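Side-chain contact in possible transcriptional regulator, ArsR family protein (Rhodococcus sp. RHA1, PDB 3F6V), which probably binds DNA as a transcriptional regulator of the ArsR family, possibly one concerned with arsenical resistance: residues V64-S69 / A78-A83. Sequence-based numbering, arbitrary orientation. Where two conformers were deposited one is given.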
ATOM      1  N   VAL A  64       8.719  -3.094  -8.729  1.00 12.66           N
ATOM      2  CA  VAL A  64       7.923  -4.276  -9.015  1.00 12.58           C
ATOM      3  C   VAL A  64       7.424  -4.252 -10.476  1.00 13.28           C
ATOM      4  O   VAL A  64       7.493  -5.285 -11.165  1.00 14.27           O
ATOM      5  CB  VAL A  64       6.758  -4.398  -7.957  1.00 12.68           C
ATOM      6  CG1 VAL A  64       5.675  -5.334  -8.440  1.00 13.03           C
ATOM      7  CG2 VAL A  64       7.348  -4.862  -6.610  1.00 15.25           C
ATOM      8  N   GLN A  65       6.916  -3.096 -10.941  1.00 12.74           N
ATOM      9  CA  GLN A  65       6.508  -2.986 -12.359  1.00 13.47           C
ATOM     10  C   GLN A  65       7.652  -3.257 -13.313  1.00 14.68           C
ATOM     11  O   GLN A  65       7.475  -4.025 -14.270  1.00 15.86           O
ATOM     12  CB  GLN A  65       5.977  -1.616 -12.636  1.00 14.08           C
ATOM     13  CG  GLN A  65       4.631  -1.375 -11.947  1.00 14.80           C
ATOM     14  CD  GLN A  65       4.097  -0.043 -12.320  1.00 15.21           C
ATOM     15  OE1 GLN A  65       4.884   0.913 -12.514  1.00 20.18           O
ATOM     16  NE2 GLN A  65       2.764   0.063 -12.443  1.00 15.68           N
ATOM     17  N   LEU A  66       8.810  -2.674 -13.039  1.00 14.44           N
ATOM     18  CA  LEU A  66       9.953  -2.886 -13.914  1.00 14.68           C
ATOM     19  C   LEU A  66      10.321  -4.359 -14.019  1.00 13.66           C
ATOM     20  O   LEU A  66      10.673  -4.861 -15.108  1.00 16.14           O
ATOM     21  CB  LEU A  66      11.134  -2.043 -13.468  1.00 15.20           C
ATOM     22  CG  LEU A  66      10.996  -0.554 -13.676  1.00 16.35           C
ATOM     23  CD1 LEU A  66      12.050   0.195 -12.868  1.00 19.01           C
ATOM     24  CD2 LEU A  66      11.063  -0.153 -15.172  1.00 18.75           C
ATOM     25  N   LEU A  67      10.266  -5.083 -12.925  1.00 12.83           N
ATOM     26  CA  LEU A  67      10.633  -6.480 -12.912  1.00 12.14           C
ATOM     27  C   LEU A  67       9.655  -7.379 -13.666  1.00 12.40           C
ATOM     28  O   LEU A  67       9.952  -8.574 -13.880  1.00 12.99           O
ATOM     29  CB  LEU A  67      10.832  -6.944 -11.451  1.00 12.73           C
ATOM     30  CG  LEU A  67      12.106  -6.405 -10.830  1.00 12.80           C
ATOM     31  CD1 LEU A  67      12.050  -6.737  -9.314  1.00 13.77           C
ATOM     32  CD2 LEU A  67      13.356  -7.046 -11.477  1.00 15.77           C
ATOM     33  N   THR A  68       8.506  -6.851 -14.073  1.00 13.18           N
ATOM     34  CA  THR A  68       7.569  -7.696 -14.849  1.00 13.88           C
ATOM     35  C   THR A  68       8.105  -8.074 -16.223  1.00 13.78           C
ATOM     36  O   THR A  68       7.621  -9.027 -16.803  1.00 13.83           O
ATOM     37  CB  THR A  68       6.168  -7.073 -15.018  1.00 13.03           C
ATOM     38  OG1 THR A  68       6.263  -5.832 -15.705  1.00 14.89           O
ATOM     39  CG2 THR A  68       5.466  -6.881 -13.629  1.00 14.57           C
ATOM     40  N   SER A  69       9.104  -7.330 -16.691  1.00 14.92           N
ATOM     41  CA  SER A  69       9.732  -7.649 -17.963  0.50 15.73           C
ATOM     42  C   SER A  69      10.888  -8.660 -17.820  1.00 15.56           C
ATOM     43  O   SER A  69      11.573  -8.981 -18.807  1.00 17.35           O
ATOM     44  CB  SER A  69      10.229  -6.362 -18.615  0.50 16.87           C
ATOM     45  OG  SER A  69      11.536  -6.081 -18.165  0.50 18.56           O
ATOM     46  N   ALA A  78      18.262   0.473 -11.203  1.00 19.97           N
ATOM     47  CA  ALA A  78      18.604   1.749 -10.600  1.00 21.01           C
ATOM     48  C   ALA A  78      18.658   2.894 -11.589  1.00 22.61           C
ATOM     49  O   ALA A  78      18.453   4.036 -11.201  1.00 23.82           O
ATOM     50  CB  ALA A  78      19.852   1.626  -9.793  1.00 21.31           C
ATOM     51  N   ALA A  79      18.925   2.582 -12.863  1.00 23.95           N
ATOM     52  CA  ALA A  79      19.008   3.570 -13.962  1.00 24.80           C
ATOM     53  C   ALA A  79      17.680   4.192 -14.348  1.00 25.57           C
ATOM     54  O   ALA A  79      17.612   5.185 -15.059  1.00 26.54           O
ATOM     55  CB  ALA A  79      19.656   2.928 -15.185  1.00 25.35           C
ATOM     56  N   HIS A  80      16.594   3.620 -13.855  1.00 26.18           N
ATOM     57  CA  HIS A  80      15.265   4.223 -14.037  1.00 25.60           C
ATOM     58  C   HIS A  80      14.855   5.302 -13.007  1.00 26.27           C
ATOM     59  O   HIS A  80      13.738   5.843 -13.070  1.00 26.76           O
ATOM     60  CB  HIS A  80      14.214   3.116 -13.996  1.00 26.43           C
ATOM     61  CG  HIS A  80      14.177   2.265 -15.222  1.00 24.27           C
ATOM     62  ND1 HIS A  80      14.917   1.108 -15.342  1.00 26.62           N
ATOM     63  CD2 HIS A  80      13.463   2.376 -16.369  1.00 26.12           C
ATOM     64  CE1 HIS A  80      14.666   0.543 -16.510  1.00 26.36           C
ATOM     65  NE2 HIS A  80      13.798   1.298 -17.158  1.00 27.69           N
ATOM     66  N   PHE A  81      15.720   5.571 -12.033  1.00 25.63           N
ATOM     67  CA  PHE A  81      15.395   6.501 -10.952  1.00 26.17           C
ATOM     68  C   PHE A  81      16.525   7.502 -10.711  1.00 27.17           C
ATOM     69  O   PHE A  81      17.699   7.152 -10.907  1.00 28.19           O
ATOM     70  CB  PHE A  81      15.197   5.753  -9.636  1.00 25.32           C
ATOM     71  CG  PHE A  81      14.184   4.665  -9.697  1.00 23.42           C
ATOM     72  CD1 PHE A  81      14.570   3.385 -10.082  1.00 24.21           C
ATOM     73  CD2 PHE A  81      12.862   4.892  -9.291  1.00 21.48           C
ATOM     74  CE1 PHE A  81      13.649   2.345 -10.126  1.00 23.26           C
ATOM     75  CE2 PHE A  81      11.932   3.854  -9.335  1.00 22.14           C
ATOM     76  CZ  PHE A  81      12.327   2.593  -9.743  1.00 20.63           C
ATOM     77  N   PRO A  82      16.181   8.716 -10.232  1.00 28.06           N
ATOM     78  CA  PRO A  82      17.219   9.627  -9.726  1.00 28.42           C
ATOM     79  C   PRO A  82      18.014   9.094  -8.509  1.00 28.02           C
ATOM     80  O   PRO A  82      19.149   9.523  -8.282  1.00 28.26           O
ATOM     81  CB  PRO A  82      16.443  10.915  -9.372  1.00 28.58           C
ATOM     82  CG  PRO A  82      15.003  10.555  -9.337  1.00 29.27           C
ATOM     83  CD  PRO A  82      14.845   9.346 -10.239  1.00 27.79           C
ATOM     84  N   ALA A  83      17.434   8.172  -7.740  1.00 27.29           N
ATOM     85  CA  ALA A  83      18.096   7.626  -6.556  1.00 26.37           C
ATOM     86  C   ALA A  83      19.318   6.772  -6.912  1.00 25.94           C
ATOM     87  O   ALA A  83      19.389   6.201  -7.994  1.00 26.09           O
ATOM     88  CB  ALA A  83      17.112   6.816  -5.727  1.00 26.84           C
TER
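One face of the H80 imidazole carries the CD2 methyl of L66, a CH-pi contact in which CD2 sits 3.7 Å from the centroid of the H80 ring, 11° off its normal. The phenyl ring of F81 receives the other methyl of the same leucine obliquely, L66 CD1 lying 3.8 Å from F81 CE1. This is a surface contact in the winged helix-turn-helix domain of an ArsR-family protein: it joins the C-terminal end of helix 58-66 to the link between helices 74-78 and 85-97, the two helices of the helix-turn-helix.

The forked end of L66 thus divides its work. While CD2 keeps to the imidazole, L66 CD1 turns to the root of the histidine, 3.8 Å from H80 CB, and on to the phenyl. With CG of H80 opposite the carbonyl carbon (chi1 -74°) and the ring turned across the CB-CG bond (chi2 91°), the imidazole offers its flat side to the leucine. A type I turn from A78 to F81, closed by F81 N to A78 O, follows directly on helix 74-78 and sets H80 and F81 next to each other, within contact of L66. H80 ND1 has a weak hydrogen bond to N76 O, which would favour this rotation of the ring. F81 also packs on T59, R62 and L63 of helix 58-66 and on I88 of helix 85-97, so its ring bridges the two helices; L66 in addition touches L77.

Polar bonds of the backbone and of Q65 flank the leucine. L66 O accepts a hydrogen bond from Q72 NE2. Across the dimer interface, Q65 NE2 bonds F129 O of the second subunit. Q65 O is gripped twice by T68, through its N and through OG1, which lies 2.6 Å from Q65 O in the carbonyl plane.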